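Xanthomonas outer protein D (PDB 2OIX) acts as a type III secreted effector, a Ulp1-family cysteine protease that removes SUMO from proteins. Local coordinates at residues A[62-67]-A[82-87]. The protein carries 1 engineered substitution. Sequence-based numbering, arbitrary orientation.
Sequences PPIVFL and DRRNKD
Pro63 meets two successive arginines at the end of a beta hairpin, an example of one backbone hydrogen bond and two side chains extending a strand pairing beyond its last bridge. Its carbonyl O accepts a hydrogen bond from the backbone N of Arg83 at 2.8 Å, just past the antiparallel, non-hydrogen-bonded pair of Ile64 and Asp82. Arg83 then runs back along 62-65: with CG set between the backbone N and the carbonyl carbon (chi1 57°) and the chain extended to NE, its NH2 hydrogen-bonds Pro62 O at 3.1 Å, from above the carbonyl plane. Val65 CG2 lies over one guanidinium face, 3.3 Å from Arg83 NH2, while Arg83 NH1 hydrogen-bonds Leu56 O. Arg84 runs instead to the Ile64/Asp82 face, its CG 3.6 Å from Pro63 CG, and a bend at chi3 (-75°) gives a side-on, two-nitrogen salt bridge, NE to Asp82 OD1 and NH2 to OD2. Ile64 CD1 rests over this guanidinium, 3.7 Å from Arg84 NE. Asp82 OD1 also accepts Arg84 N, closing an Asx turn; Asp157 gives Arg84 a second carboxylate. In the mixed sheet of the Ulp1-family catalytic domain, this is the hairpin end remote from its turn; strand 30-32 pairs along the other edge of 64-71, and Val151 of helix 136-153 touches Ile64.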
ATOM      1  N   PRO A  62       0.107  10.957  -8.384  1.00 21.53           N
ATOM      2  CA  PRO A  62      -0.699  11.505  -7.285  1.00 21.44           C
ATOM      3  C   PRO A  62      -0.068  11.363  -5.897  1.00 21.71           C
ATOM      4  O   PRO A  62       0.764  10.481  -5.682  1.00 22.57           O
ATOM      5  CB  PRO A  62      -1.975  10.699  -7.361  1.00 21.01           C
ATOM      6  CG  PRO A  62      -2.050  10.277  -8.824  1.00 21.69           C
ATOM      7  CD  PRO A  62      -0.652   9.975  -9.174  1.00 20.55           C
ATOM      8  N   PRO A  63      -0.442  12.250  -4.962  1.00 21.20           N
ATOM      9  CA  PRO A  63       0.345  12.387  -3.737  1.00 21.29           C
ATOM     10  C   PRO A  63       0.034  11.392  -2.613  1.00 20.41           C
ATOM     11  O   PRO A  63       0.787  11.330  -1.642  1.00 21.98           O
ATOM     12  CB  PRO A  63       0.014  13.827  -3.309  1.00 21.46           C
ATOM     13  CG  PRO A  63      -1.514  13.869  -3.641  1.00 20.84           C
ATOM     14  CD  PRO A  63      -1.524  13.253  -5.025  1.00 21.11           C
ATOM     15  N   ILE A  64      -1.035  10.609  -2.729  1.00 18.17           N
ATOM     16  CA  ILE A  64      -1.348   9.612  -1.682  1.00 19.37           C
ATOM     17  C   ILE A  64      -1.141   8.236  -2.308  1.00 18.31           C
ATOM     18  O   ILE A  64      -1.907   7.812  -3.109  1.00 20.58           O
ATOM     19  CB  ILE A  64      -2.748   9.747  -1.091  1.00 19.11           C
ATOM     20  CG1 ILE A  64      -2.896  11.091  -0.382  1.00 18.70           C
ATOM     21  CG2 ILE A  64      -2.996   8.636  -0.059  1.00 20.04           C
ATOM     22  CD1 ILE A  64      -4.240  11.421   0.142  1.00 18.75           C
ATOM     23  N   VAL A  65      -0.070   7.560  -1.941  1.00 18.72           N
ATOM     24  CA  VAL A  65       0.365   6.378  -2.682  1.00 19.40           C
ATOM     25  C   VAL A  65       0.336   5.185  -1.751  1.00 20.02           C
ATOM     26  O   VAL A  65       0.929   5.258  -0.627  1.00 21.43           O
ATOM     27  CB  VAL A  65       1.813   6.595  -3.194  1.00 19.95           C
ATOM     28  CG1 VAL A  65       2.292   5.421  -4.012  1.00 17.84           C
ATOM     29  CG2 VAL A  65       1.874   7.859  -4.075  1.00 24.38           C
ATOM     30  N   PHE A  66      -0.368   4.123  -2.184  1.00 20.71           N
ATOM     31  CA  PHE A  66      -0.436   2.818  -1.524  1.00 18.94           C
ATOM     32  C   PHE A  66       0.563   1.856  -2.128  1.00 19.64           C
ATOM     33  O   PHE A  66       0.422   1.461  -3.301  1.00 19.97           O
ATOM     34  CB  PHE A  66      -1.884   2.252  -1.639  1.00 19.63           C
ATOM     35  CG  PHE A  66      -2.873   3.179  -1.055  1.00 19.95           C
ATOM     36  CD1 PHE A  66      -3.310   2.998   0.268  1.00 21.32           C
ATOM     37  CD2 PHE A  66      -3.304   4.321  -1.784  1.00 19.67           C
ATOM     38  CE1 PHE A  66      -4.191   3.947   0.870  1.00 18.92           C
ATOM     39  CE2 PHE A  66      -4.187   5.227  -1.209  1.00 22.31           C
ATOM     40  CZ  PHE A  66      -4.654   5.017   0.118  1.00 18.91           C
ATOM     41  N   LEU A  67       1.548   1.453  -1.327  1.00 17.43           N
ATOM     42  CA  LEU A  67       2.652   0.629  -1.810  1.00 18.21           C
ATOM     43  C   LEU A  67       2.631  -0.710  -1.127  1.00 17.60           C
ATOM     44  O   LEU A  67       2.941  -0.804   0.075  1.00 18.09           O
ATOM     45  CB  LEU A  67       3.990   1.291  -1.472  1.00 16.90           C
ATOM     46  CG  LEU A  67       4.148   2.725  -2.037  1.00 21.41           C
ATOM     47  CD1 LEU A  67       4.471   3.731  -0.963  1.00 24.31           C
ATOM     48  CD2 LEU A  67       5.221   2.791  -3.080  1.00 27.17           C
ATOM     49  N   ASP A  82       1.963   9.871   2.029  1.00 20.98           N
ATOM     50  CA  ASP A  82       1.100  11.007   1.780  1.00 21.23           C
ATOM     51  C   ASP A  82       1.997  12.224   1.623  1.00 21.55           C
ATOM     52  O   ASP A  82       2.489  12.765   2.603  1.00 21.23           O
ATOM     53  CB  ASP A  82       0.110  11.210   2.944  1.00 22.02           C
ATOM     54  CG  ASP A  82      -0.578  12.598   2.915  1.00 23.01           C
ATOM     55  OD1 ASP A  82      -0.655  13.236   1.828  1.00 22.07           O
ATOM     56  OD2 ASP A  82      -1.045  13.093   3.966  1.00 24.79           O
ATOM     57  N   ARG A  83       2.269  12.609   0.382  1.00 22.20           N
ATOM     58  CA  ARG A  83       3.136  13.762   0.168  1.00 22.44           C
ATOM     59  C   ARG A  83       2.423  15.009  -0.332  1.00 22.00           C
ATOM     60  O   ARG A  83       3.025  15.847  -1.031  1.00 19.74           O
ATOM     61  CB  ARG A  83       4.329  13.396  -0.713  1.00 23.92           C
ATOM     62  CG  ARG A  83       3.893  12.842  -2.035  1.00 27.35           C
ATOM     63  CD  ARG A  83       4.900  11.912  -2.697  1.00 32.63           C
ATOM     64  NE  ARG A  83       4.211  11.365  -3.861  1.00 31.50           N
ATOM     65  CZ  ARG A  83       4.655  10.411  -4.653  1.00 32.86           C
ATOM     66  NH1 ARG A  83       5.858   9.874  -4.458  1.00 34.52           N
ATOM     67  NH2 ARG A  83       3.876  10.021  -5.659  1.00 32.11           N
ATOM     68  N   ARG A  84       1.179  15.197   0.104  1.00 20.37           N
ATOM     69  CA  ARG A  84       0.399  16.369  -0.298  1.00 20.75           C
ATOM     70  C   ARG A  84       1.130  17.637   0.170  1.00 21.84           C
ATOM     71  O   ARG A  84       1.149  18.664  -0.510  1.00 21.58           O
ATOM     72  CB  ARG A  84      -1.017  16.349   0.265  1.00 20.73           C
ATOM     73  CG  ARG A  84      -1.962  15.386  -0.436  1.00 20.37           C
ATOM     74  CD  ARG A  84      -3.275  15.410   0.273  1.00 17.87           C
ATOM     75  NE  ARG A  84      -3.122  14.658   1.518  1.00 21.52           N
ATOM     76  CZ  ARG A  84      -4.088  14.511   2.427  1.00 23.18           C
ATOM     77  NH1 ARG A  84      -5.273  15.102   2.252  1.00 22.78           N
ATOM     78  NH2 ARG A  84      -3.853  13.798   3.524  1.00 23.69           N
ATOM     79  N   ASN A  85       1.772  17.534   1.325  1.00 22.84           N
ATOM     80  CA  ASN A  85       2.614  18.605   1.831  1.00 24.19           C
ATOM     81  C   ASN A  85       4.059  18.162   1.661  1.00 25.42           C
ATOM     82  O   ASN A  85       4.531  17.295   2.391  1.00 26.62           O
ATOM     83  CB  ASN A  85       2.309  18.872   3.301  1.00 23.60           C
ATOM     84  CG  ASN A  85       3.102  20.041   3.861  1.00 25.26           C
ATOM     85  OD1 ASN A  85       4.107  20.498   3.280  1.00 26.99           O
ATOM     86  ND2 ASN A  85       2.650  20.543   5.007  1.00 25.81           N
ATOM     87  N   LYS A  86       4.755  18.770   0.709  1.00 26.97           N
ATOM     88  CA  LYS A  86       6.136  18.402   0.394  1.00 27.41           C
ATOM     89  C   LYS A  86       7.186  18.697   1.480  1.00 27.30           C
ATOM     90  O   LYS A  86       8.226  18.042   1.503  1.00 28.12           O
ATOM     91  CB  LYS A  86       6.565  18.971  -0.966  1.00 27.64           C
ATOM     92  CG  LYS A  86       7.038  20.427  -0.902  1.00 29.25           C
ATOM     93  CD  LYS A  86       8.027  20.758  -1.999  1.00 32.53           C
ATOM     94  CE  LYS A  86       8.974  21.841  -1.505  1.00 29.76           C
ATOM     95  NZ  LYS A  86       8.218  22.959  -0.857  1.00 31.02           N
ATOM     96  N   ASP A  87       6.923  19.658   2.373  1.00 26.69           N
ATOM     97  CA  ASP A  87       7.787  19.854   3.519  1.00 26.93           C
ATOM     98  C   ASP A  87       7.428  19.009   4.737  1.00 26.54           C
ATOM     99  O   ASP A  87       8.130  19.071   5.753  1.00 27.33           O
ATOM    100  CB  ASP A  87       7.874  21.342   3.899  1.00 27.64           C
ATOM    101  CG  ASP A  87       7.927  22.254   2.691  1.00 31.20           C
ATOM    102  OD1 ASP A  87       8.997  22.874   2.426  1.00 34.93           O
ATOM    103  OD2 ASP A  87       6.882  22.382   2.013  1.00 36.35           O
TER